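Side-chain contacts in phosphoacetylglucosamine mutase (Aspergillus lentulus, PDB 5O9X), which interconverts N-acetylglucosamine 6-phosphate and N-acetylglucosamine 1-phosphate, as a phosphohexose mutase expected to work through a bisphosphorylated sugar intermediate: residues V375-E380 and G385-S390; D305-A310 and V334-Y339; A30-K35 and N40-A45. The protein carries 1 engineered substitution. All blocks are in the same frame, centred on the assembly; numbering follows the deposited sequence.

Contact 1: residues V375-E380 and G385-S390; sequences VGVYFE and GTITFS. With G16 (1,6-di-O-phosphono-alpha-D-glucopyranose), chain B.
Y378 and T386 face each other across a two-stranded antiparallel beta hairpin, strands 375-379 and 385-389, at one edge of the sheet in domain III. Their side chains run alongside, and the T386 methyl CG2 sits 3.3 Å from Y378 OH. With OG1 trans to the backbone N (chi1 -163°), CG2 is left to face the tyrosine while the hydroxyl bonds to N422 O. T386 N donates to Y378 O, and Y378 N returns a bond to T386 O. G376 and T388 form the second such pair; G376 N meets T388 O at 2.8 Å in the carbonyl plane. At the edge of the tyrosine ring, T388 CG2 lies 3.7 Å from Y378 CE2.

V375, V377, F379, I387 and F389 occupy the other face. Beta-branched valine and isoleucine favour the extended backbone of a strand and set apolar methyls side by side under helix 306-324. V375 CG1 meets I387 CG2 at 3.7 Å, and V377 CG2 lies against the same methyl. The backbone angles of G385 are those only glycine takes readily, and the paired strand, its F379 CA 4.0 Å from G385 CA, comes too close for a side chain. G385 CA packs over the face of the F379 ring, 3.8 Å from its centroid, in a CH-pi contact.

Past the strand end, E380 carries the hairpin into the ligand pocket. Its carboxylate suits a vicinal diol, and OE2 also takes G362 N. G16 O3 donates to E380 OE1 at 2.5 Å, and G16 O4 to E380 OE2 at 2.8 Å.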
loop_
_atom_site.group_PDB
_atom_site.type_symbol
_atom_site.label_atom_id
_atom_site.label_comp_id
_atom_site.label_asym_id
_atom_site.label_seq_id
_atom_site.Cartn_x
_atom_site.Cartn_y
_atom_site.Cartn_z
ATOM N N VAL A 375 16.966 -0.102 9.867
ATOM C CA VAL A 375 16.228 0.663 8.815
ATOM C C VAL A 375 15.623 -0.417 7.842
ATOM O O VAL A 375 16.381 -1.125 7.189
ATOM C CB VAL A 375 17.215 1.592 8.059
ATOM C CG1 VAL A 375 16.487 2.370 6.993
ATOM C CG2 VAL A 375 17.946 2.568 9.058
ATOM N N GLY A 376 14.310 -0.558 7.774
ATOM C CA GLY A 376 13.794 -1.641 6.912
ATOM C C GLY A 376 13.123 -0.944 5.694
ATOM O O GLY A 376 12.067 -0.262 5.824
ATOM N N VAL A 377 13.728 -1.077 4.526
ATOM C CA VAL A 377 13.159 -0.398 3.351
ATOM C C VAL A 377 12.236 -1.471 2.755
ATOM O O VAL A 377 12.692 -2.589 2.465
ATOM C CB VAL A 377 14.232 -0.023 2.349
ATOM C CG1 VAL A 377 13.594 0.582 1.061
ATOM C CG2 VAL A 377 15.177 0.992 2.988
ATOM N N TYR A 378 10.942 -1.173 2.587
ATOM C CA TYR A 378 10.107 -2.180 1.913
ATOM C C TYR A 378 9.125 -1.622 0.880
ATOM O O TYR A 378 8.328 -0.762 1.197
ATOM C CB TYR A 378 9.389 -3.061 2.929
ATOM C CG TYR A 378 8.480 -2.368 3.920
ATOM C CD1 TYR A 378 7.055 -2.345 3.758
ATOM C CD2 TYR A 378 9.034 -1.778 5.039
ATOM C CE1 TYR A 378 6.255 -1.702 4.737
ATOM C CE2 TYR A 378 8.254 -1.130 5.985
ATOM C CZ TYR A 378 6.899 -1.146 5.858
ATOM O OH TYR A 378 6.269 -0.500 6.885
ATOM N N PHE A 379 9.261 -2.071 -0.359
ATOM C CA PHE A 379 8.337 -1.709 -1.462
ATOM C C PHE A 379 7.860 -2.961 -2.198
ATOM O O PHE A 379 8.663 -3.879 -2.330
ATOM C CB PHE A 379 9.002 -0.694 -2.429
ATOM C CG PHE A 379 8.991 0.723 -1.912
ATOM C CD1 PHE A 379 8.069 1.628 -2.380
ATOM C CD2 PHE A 379 9.921 1.126 -0.913
ATOM C CE1 PHE A 379 8.020 2.941 -1.894
ATOM C CE2 PHE A 379 9.889 2.431 -0.390
ATOM C CZ PHE A 379 8.933 3.331 -0.927
ATOM N N GLU A 380 6.632 -2.967 -2.740
ATOM C CA GLU A 380 6.246 -3.929 -3.719
ATOM C C GLU A 380 6.489 -3.270 -5.040
ATOM O O GLU A 380 6.464 -2.014 -5.095
ATOM C CB GLU A 380 4.747 -4.286 -3.537
ATOM C CG GLU A 380 4.576 -5.027 -2.200
ATOM C CD GLU A 380 3.129 -5.425 -1.974
ATOM O OE1 GLU A 380 2.316 -4.560 -1.581
ATOM O OE2 GLU A 380 2.812 -6.583 -2.196
ATOM N N GLY A 385 4.784 1.105 -0.552
ATOM C CA GLY A 385 5.843 0.809 0.365
ATOM C C GLY A 385 6.311 2.047 1.133
ATOM O O GLY A 385 5.725 3.127 1.032
ATOM N N THR A 386 7.302 1.811 1.988
ATOM C CA THR A 386 7.747 2.813 2.919
ATOM C C THR A 386 9.103 2.396 3.499
ATOM O O THR A 386 9.764 1.459 3.007
ATOM C CB THR A 386 6.665 3.200 3.993
ATOM O OG1 THR A 386 7.078 4.440 4.563
ATOM C CG2 THR A 386 6.521 2.183 5.055
ATOM N N ILE A 387 9.519 3.097 4.542
ATOM C CA ILE A 387 10.774 2.757 5.216
ATOM C C ILE A 387 10.448 2.856 6.670
ATOM O O ILE A 387 9.867 3.838 7.126
ATOM C CB ILE A 387 11.933 3.707 4.879
ATOM C CG1 ILE A 387 12.249 3.643 3.394
ATOM C CG2 ILE A 387 13.223 3.179 5.563
ATOM C CD1 ILE A 387 12.325 4.971 2.739
ATOM N N THR A 388 10.795 1.815 7.385
ATOM C CA THR A 388 10.529 1.793 8.827
ATOM C C THR A 388 11.889 1.947 9.580
ATOM O O THR A 388 12.909 1.446 9.149
ATOM C CB THR A 388 9.714 0.538 9.178
ATOM O OG1 THR A 388 9.445 0.575 10.555
ATOM C CG2 THR A 388 10.496 -0.674 8.919
ATOM N N PHE A 389 11.886 2.724 10.652
ATOM C CA PHE A 389 13.100 2.941 11.487
ATOM C C PHE A 389 12.783 2.365 12.844
ATOM O O PHE A 389 11.765 2.722 13.437
ATOM C CB PHE A 389 13.379 4.426 11.618
ATOM C CG PHE A 389 13.781 5.068 10.318
ATOM C CD1 PHE A 389 15.142 5.131 9.949
ATOM C CD2 PHE A 389 12.799 5.578 9.456
ATOM C CE1 PHE A 389 15.527 5.724 8.745
ATOM C CE2 PHE A 389 13.165 6.143 8.227
ATOM C CZ PHE A 389 14.530 6.226 7.893
ATOM N N SER A 390 13.605 1.445 13.275
ATOM C CA SER A 390 13.431 0.830 14.630
ATOM C C SER A 390 13.589 1.837 15.783
ATOM O O SER A 390 14.126 2.952 15.593
ATOM C CB SER A 390 14.442 -0.263 14.860
ATOM O OG SER A 390 15.774 0.238 15.083
HETATM C C1 G16 B . -3.350 -4.558 -2.373
HETATM C C2 G16 B . -2.316 -4.800 -1.277
HETATM C C3 G16 B . -0.896 -4.956 -1.907
HETATM C C4 G16 B . -0.804 -6.037 -2.970
HETATM C C5 G16 B . -1.851 -5.737 -4.035
HETATM C C6 G16 B . -2.096 -6.859 -5.015
HETATM O O1 G16 B . -3.043 -3.328 -3.035
HETATM O O2 G16 B . -2.308 -3.775 -0.236
HETATM O O3 G16 B . -0.015 -5.119 -0.868
HETATM O O4 G16 B . 0.513 -6.122 -3.672
HETATM O O5 G16 B . -3.176 -5.623 -3.463
HETATM O O6 G16 B . -2.553 -8.044 -4.219
HETATM P P G16 B . -3.003 -9.385 -5.014
HETATM O O1P G16 B . -1.884 -9.767 -6.011
HETATM O O2P G16 B . -4.282 -9.050 -5.817
HETATM O O3P G16 B . -3.360 -10.464 -3.970
HETATM P "P'" G16 B . -4.084 -2.064 -3.091
HETATM O O1X G16 B . -4.857 -2.027 -1.745
HETATM O O2X G16 B . -5.140 -2.395 -4.195
HETATM O O3X G16 B . -3.328 -0.857 -3.529
#

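Contact 2: residues D305-A310 and V334-Y339; sequences DGDRIA and VVQTAY
V334 makes the apolar end of this contact, its CG1 resting 4.3 Å from A310 CB. The small A310 side chain lets the helix come close to the strand, and the touch is light; V334 also leans on I348 of helix 342-350. V335 directs its side chain away from helix 306-324, against helix 363-370. Q336 next supplies the polar link: its NE2 donates to D307 OD1 at 3.1 Å, a bent bond with an angle of 139° at the hydrogen. The amide and carboxylate planes stand 86° apart, and the donor meets OD1 from above the carboxylate plane. A glutamine suits this buried spot because its two ends serve different partners: OE1 accepts from T345 OG1, while NE2 also has S344 OG as a partner. At T337 a water bridges the segments: it lies 2.5 Å from D307 OD1, to which it donates, and accepts from T337 N over a longer 3.3 Å. A second water lies 2.8 Å from Y339 O and only weakly near D305 OD2. D305 is the N-cap of helix 306-324. The helix packed on a strand in this way belongs to the layered alpha/beta domain III of the phosphohexose mutase fold.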
loop_
_atom_site.group_PDB
_atom_site.type_symbol
_atom_site.label_atom_id
_atom_site.label_comp_id
_atom_site.label_asym_id
_atom_site.label_seq_id
_atom_site.Cartn_x
_atom_site.Cartn_y
_atom_site.Cartn_z
ATOM N N ASP A 305 9.803 1.587 -11.125
ATOM C CA ASP A 305 8.675 1.052 -10.301
ATOM C C ASP A 305 9.001 0.998 -8.801
ATOM O O ASP A 305 9.995 1.596 -8.379
ATOM C CB ASP A 305 8.242 -0.341 -10.835
ATOM C CG ASP A 305 9.334 -1.457 -10.599
ATOM O OD1 ASP A 305 10.356 -1.272 -9.866
ATOM O OD2 ASP A 305 9.137 -2.580 -11.129
ATOM N N GLY A 306 8.196 0.265 -7.999
ATOM C CA GLY A 306 8.455 0.232 -6.530
ATOM C C GLY A 306 9.841 -0.176 -6.089
ATOM O O GLY A 306 10.399 0.367 -5.101
ATOM N N ASP A 307 10.424 -1.163 -6.783
ATOM C CA ASP A 307 11.796 -1.568 -6.414
ATOM C C ASP A 307 12.839 -0.560 -6.770
ATOM O O ASP A 307 13.882 -0.472 -6.115
ATOM C CB ASP A 307 12.099 -2.904 -7.041
ATOM C CG ASP A 307 11.193 -3.958 -6.459
ATOM O OD1 ASP A 307 11.327 -4.282 -5.244
ATOM O OD2 ASP A 307 10.278 -4.421 -7.181
ATOM N N ARG A 308 12.582 0.227 -7.804
ATOM C CA ARG A 308 13.453 1.391 -8.083
ATOM C C ARG A 308 13.400 2.425 -6.978
ATOM O O ARG A 308 14.441 3.011 -6.689
ATOM C CB ARG A 308 13.078 2.172 -9.382
ATOM C CG ARG A 308 13.293 1.305 -10.576
ATOM C CD ARG A 308 14.799 1.400 -10.926
ATOM N NE ARG A 308 14.973 0.587 -12.101
ATOM C CZ ARG A 308 16.038 0.516 -12.876
ATOM N NH1 ARG A 308 17.162 1.174 -12.538
ATOM N NH2 ARG A 308 15.986 -0.274 -13.960
ATOM N N ILE A 309 12.216 2.645 -6.407
ATOM C CA ILE A 309 12.092 3.561 -5.249
ATOM C C ILE A 309 12.821 2.965 -4.033
ATOM O O ILE A 309 13.573 3.666 -3.359
ATOM C CB ILE A 309 10.583 3.893 -4.913
ATOM C CG1 ILE A 309 9.934 4.532 -6.189
ATOM C CG2 ILE A 309 10.523 4.900 -3.740
ATOM C CD1 ILE A 309 8.425 4.759 -6.098
ATOM N N ALA A 310 12.579 1.681 -3.749
ATOM C CA ALA A 310 13.233 1.018 -2.593
ATOM C C ALA A 310 14.773 1.191 -2.729
ATOM O O ALA A 310 15.492 1.531 -1.756
ATOM C CB ALA A 310 12.863 -0.449 -2.602
ATOM N N VAL A 334 16.564 -4.619 2.832
ATOM C CA VAL A 334 15.464 -4.384 1.870
ATOM C C VAL A 334 14.504 -5.592 1.788
ATOM O O VAL A 334 14.927 -6.730 1.478
ATOM C CB VAL A 334 16.001 -4.041 0.484
ATOM C CG1 VAL A 334 14.820 -3.677 -0.501
ATOM C CG2 VAL A 334 17.083 -2.900 0.580
ATOM N N VAL A 335 13.214 -5.340 2.002
ATOM C CA VAL A 335 12.208 -6.401 1.911
ATOM C C VAL A 335 11.548 -6.269 0.550
ATOM O O VAL A 335 11.181 -5.149 0.160
ATOM C CB VAL A 335 11.175 -6.234 3.031
ATOM C CG1 VAL A 335 10.108 -7.326 2.959
ATOM C CG2 VAL A 335 11.936 -6.388 4.389
ATOM N N GLN A 336 11.412 -7.413 -0.147
ATOM C CA GLN A 336 10.837 -7.471 -1.471
ATOM C C GLN A 336 9.728 -8.526 -1.482
ATOM O O GLN A 336 9.559 -9.284 -0.487
ATOM C CB GLN A 336 11.906 -7.787 -2.555
ATOM C CG GLN A 336 13.077 -6.736 -2.611
ATOM C CD GLN A 336 13.885 -6.989 -3.844
ATOM O OE1 GLN A 336 14.514 -8.039 -3.991
ATOM N NE2 GLN A 336 13.868 -6.069 -4.760
ATOM N N THR A 337 8.996 -8.597 -2.596
ATOM C CA THR A 337 8.210 -9.813 -2.889
ATOM C C THR A 337 8.725 -10.440 -4.194
ATOM O O THR A 337 9.602 -9.878 -4.870
ATOM C CB THR A 337 6.686 -9.572 -2.922
ATOM O OG1 THR A 337 6.302 -8.825 -4.123
ATOM C CG2 THR A 337 6.292 -8.666 -1.705
ATOM N N ALA A 338 8.094 -11.541 -4.595
ATOM C CA ALA A 338 8.524 -12.313 -5.761
ATOM C C ALA A 338 8.243 -11.521 -7.050
ATOM O O ALA A 338 8.876 -11.814 -8.057
ATOM C CB ALA A 338 7.809 -13.685 -5.743
ATOM N N TYR A 339 7.403 -10.465 -7.000
ATOM C CA TYR A 339 7.117 -9.662 -8.188
ATOM C C TYR A 339 8.297 -8.714 -8.469
ATOM O O TYR A 339 8.280 -8.041 -9.532
ATOM C CB TYR A 339 5.856 -8.792 -7.945
ATOM C CG TYR A 339 4.608 -9.673 -7.987
ATOM C CD1 TYR A 339 4.153 -10.165 -9.216
ATOM C CD2 TYR A 339 4.018 -10.123 -6.816
ATOM C CE1 TYR A 339 3.064 -10.999 -9.292
ATOM C CE2 TYR A 339 2.892 -10.958 -6.878
ATOM C CZ TYR A 339 2.477 -11.423 -8.128
ATOM O OH TYR A 339 1.421 -12.315 -8.226
HETATM O O HOH W 1 8.732 -5.990 -11.325
HETATM O O HOH W 2 9.638 -5.758 -4.065
#

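Contact 3: residues A30-K35 and N40-A45; sequences AGFRMK and NTVVYA. Unlike the reference sequence in segment 30-35: K35 (reference Arg). With G16 (1,6-di-O-phosphono-alpha-D-glucopyranose), chain B.
V42 carries the largest share of this contact, setting one methyl against each of F32 and M34 on strand 32-35. CG1 lies 3.6 Å from F32 CG and equally near F32 CB, so it meets the root of the aromatic side chain and approaches the ring obliquely. The other branch, CG2, approaches M34 CE tip to tip at 4.1 Å. A beta-branched valine suits this helix position because its paired methyls can reach two strand residues at once.

F32 and M34 stand two apart on the strand and therefore both turn toward helix 40-56. The phenylalanine offers a broad apolar surface, which is also packed by A96, T97 and A100 of helix 91-101, while Y27 meets its ring edge-to-face. M34 has a flexible thioether chain instead; a bend at chi3 (70°) brings its terminal methyl round to the valine. No hydrogen bond crosses between the two segments, and the join is made of apolar side chains alone.

Between these two residues R33 starts away from the helix, and its bent chain ends at the ligand, in whose pocket it is a member. Its guanidinium presents an edge to the phosphate on O1 of the bound glucose 1,6-bisphosphate in a two-pronged grip: NH2 donates to G16 O1X at 2.7 Å and NH1 to G16 O2X at 2.8 Å. Both bonds are nearly straight, with angles of 171° and 161° at the hydrogens. N71 OD1 also accepts from NH1, which should help fix the plane of the group.

The contact thus joins an edge strand to a helix in what is probably alpha/beta domain I of the phosphohexomutase family. Strand 32-35 forms an outer edge of the five-stranded mixed sheet, beside strand 75-81, with helices 40-56 and 91-101 packed against the side that F32 faces.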
loop_
_atom_site.group_PDB
_atom_site.type_symbol
_atom_site.label_atom_id
_atom_site.label_comp_id
_atom_site.label_asym_id
_atom_site.label_seq_id
_atom_site.Cartn_x
_atom_site.Cartn_y
_atom_site.Cartn_z
ATOM N N ALA A 30 -5.820 -7.549 1.388
ATOM C CA ALA A 30 -5.951 -6.224 2.074
ATOM C C ALA A 30 -7.343 -5.935 2.684
ATOM O O ALA A 30 -7.631 -4.786 2.988
ATOM C CB ALA A 30 -5.580 -5.086 1.090
ATOM N N GLY A 31 -8.201 -6.909 2.829
ATOM C CA GLY A 31 -9.535 -6.622 3.410
ATOM C C GLY A 31 -10.573 -7.029 2.389
ATOM O O GLY A 31 -10.227 -7.212 1.203
ATOM N N PHE A 32 -11.836 -7.149 2.799
ATOM C CA PHE A 32 -12.882 -7.573 1.910
ATOM C C PHE A 32 -12.953 -6.610 0.714
ATOM O O PHE A 32 -12.878 -5.386 0.903
ATOM C CB PHE A 32 -14.224 -7.558 2.634
ATOM C CG PHE A 32 -14.256 -8.470 3.852
ATOM C CD1 PHE A 32 -14.311 -9.866 3.702
ATOM C CD2 PHE A 32 -14.203 -7.916 5.136
ATOM C CE1 PHE A 32 -14.292 -10.688 4.833
ATOM C CE2 PHE A 32 -14.209 -8.741 6.280
ATOM C CZ PHE A 32 -14.276 -10.130 6.112
ATOM N N ARG A 33 -13.078 -7.177 -0.474
ATOM C CA ARG A 33 -13.115 -6.398 -1.687
ATOM C C ARG A 33 -13.872 -7.163 -2.764
ATOM O O ARG A 33 -13.590 -8.334 -3.010
ATOM C CB ARG A 33 -11.643 -6.180 -2.139
ATOM C CG ARG A 33 -11.556 -5.057 -3.142
ATOM C CD ARG A 33 -10.075 -4.772 -3.380
ATOM N NE ARG A 33 -9.361 -4.126 -2.274
ATOM C CZ ARG A 33 -8.062 -3.697 -2.442
ATOM N NH1 ARG A 33 -7.487 -3.744 -3.682
ATOM N NH2 ARG A 33 -7.376 -3.089 -1.456
ATOM N N MET A 34 -14.815 -6.520 -3.427
ATOM C CA MET A 34 -15.676 -7.212 -4.359
ATOM C C MET A 34 -16.542 -6.203 -5.081
ATOM O O MET A 34 -16.471 -4.995 -4.762
ATOM C CB MET A 34 -16.582 -8.208 -3.594
ATOM C CG MET A 34 -17.548 -7.524 -2.652
ATOM S SD MET A 34 -18.109 -8.612 -1.322
ATOM C CE MET A 34 -16.699 -8.859 -0.239
ATOM N N LYS A 35 -17.397 -6.687 -5.999
ATOM C CA LYS A 35 -18.370 -5.795 -6.645
ATOM C C LYS A 35 -19.221 -5.129 -5.559
ATOM O O LYS A 35 -19.686 -5.797 -4.627
ATOM C CB LYS A 35 -19.216 -6.495 -7.757
ATOM C CG LYS A 35 -19.768 -5.512 -8.768
ATOM C CD LYS A 35 -20.473 -6.231 -9.909
ATOM C CE LYS A 35 -21.539 -5.346 -10.562
ATOM N NZ LYS A 35 -21.784 -5.901 -11.932
ATOM N N ASN A 40 -23.154 -4.678 1.314
ATOM C CA ASN A 40 -23.817 -4.153 2.535
ATOM C C ASN A 40 -23.574 -4.979 3.838
ATOM O O ASN A 40 -23.199 -4.425 4.892
ATOM C CB ASN A 40 -25.336 -4.058 2.307
ATOM C CG ASN A 40 -25.725 -2.844 1.486
ATOM O OD1 ASN A 40 -24.894 -1.961 1.146
ATOM N ND2 ASN A 40 -26.973 -2.804 1.113
ATOM N N THR A 41 -23.815 -6.295 3.781
ATOM C CA THR A 41 -23.786 -7.067 5.014
ATOM C C THR A 41 -22.335 -7.197 5.516
ATOM O O THR A 41 -22.079 -7.293 6.721
ATOM C CB THR A 41 -24.476 -8.415 4.871
ATOM O OG1 THR A 41 -23.766 -9.277 3.962
ATOM C CG2 THR A 41 -25.905 -8.223 4.349
ATOM N N VAL A 42 -21.399 -7.179 4.571
ATOM C CA VAL A 42 -19.968 -7.237 4.856
ATOM C C VAL A 42 -19.536 -6.022 5.684
ATOM O O VAL A 42 -18.881 -6.155 6.720
ATOM C CB VAL A 42 -19.115 -7.312 3.551
ATOM C CG1 VAL A 42 -17.642 -7.296 3.883
ATOM C CG2 VAL A 42 -19.352 -8.621 2.838
ATOM N N VAL A 43 -19.869 -4.845 5.185
ATOM C CA VAL A 43 -19.531 -3.599 5.826
ATOM C C VAL A 43 -20.198 -3.543 7.227
ATOM O O VAL A 43 -19.604 -3.034 8.205
ATOM C CB VAL A 43 -19.943 -2.408 4.887
ATOM C CG1 VAL A 43 -19.810 -1.073 5.598
ATOM C CG2 VAL A 43 -19.064 -2.449 3.592
ATOM N N TYR A 44 -21.454 -3.990 7.275
ATOM C CA TYR A 44 -22.173 -4.029 8.565
ATOM C C TYR A 44 -21.372 -4.903 9.538
ATOM O O TYR A 44 -21.127 -4.493 10.655
ATOM C CB TYR A 44 -23.587 -4.609 8.360
ATOM C CG TYR A 44 -24.421 -4.498 9.592
ATOM C CD1 TYR A 44 -24.976 -3.278 9.956
ATOM C CD2 TYR A 44 -24.543 -5.590 10.456
ATOM C CE1 TYR A 44 -25.705 -3.149 11.136
ATOM C CE2 TYR A 44 -25.291 -5.481 11.640
ATOM C CZ TYR A 44 -25.873 -4.274 11.956
ATOM O OH TYR A 44 -26.583 -4.155 13.138
ATOM N N ALA A 45 -20.938 -6.078 9.095
ATOM C CA ALA A 45 -20.082 -6.976 9.895
ATOM C C ALA A 45 -18.783 -6.305 10.363
ATOM O O ALA A 45 -18.336 -6.417 11.550
ATOM C CB ALA A 45 -19.741 -8.219 9.082
HETATM C C1 G16 B . -3.350 -4.558 -2.373
HETATM C C2 G16 B . -2.316 -4.800 -1.277
HETATM C C3 G16 B . -0.896 -4.956 -1.907
HETATM C C4 G16 B . -0.804 -6.037 -2.970
HETATM C C5 G16 B . -1.851 -5.737 -4.035
HETATM C C6 G16 B . -2.096 -6.859 -5.015
HETATM O O1 G16 B . -3.043 -3.328 -3.035
HETATM O O2 G16 B . -2.308 -3.775 -0.236
HETATM O O3 G16 B . -0.015 -5.119 -0.868
HETATM O O4 G16 B . 0.513 -6.122 -3.672
HETATM O O5 G16 B . -3.176 -5.623 -3.463
HETATM O O6 G16 B . -2.553 -8.044 -4.219
HETATM P P G16 B . -3.003 -9.385 -5.014
HETATM O O1P G16 B . -1.884 -9.767 -6.011
HETATM O O2P G16 B . -4.282 -9.050 -5.817
HETATM O O3P G16 B . -3.360 -10.464 -3.970
HETATM P "P'" G16 B . -4.084 -2.064 -3.091
HETATM O O1X G16 B . -4.857 -2.027 -1.745
HETATM O O2X G16 B . -5.140 -2.395 -4.195
HETATM O O3X G16 B . -3.328 -0.857 -3.529
#

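Contacts 1 and 2 belong to one layered unit within domain III: their centres lie 10 Å apart, and strands 375-379 and 332-337 are neighbours in the same sheet, where V335 N lies 2.8 Å from V377 O in a probable hydrogen bond. Helix 306-324 adds to the join, with I309 CG2 3.6 Å from F379 CZ. Contact 3 is remote, its centre about 29 Å from each of the others. The bound G16 bridges the gap, since E380 of contact 1 holds two of its hydroxyls, O3 and O4, and R33 of contact 3 the phosphate on O1. Contact 2 stands farther back, with the D307 side chain about 11 Å from the ligand.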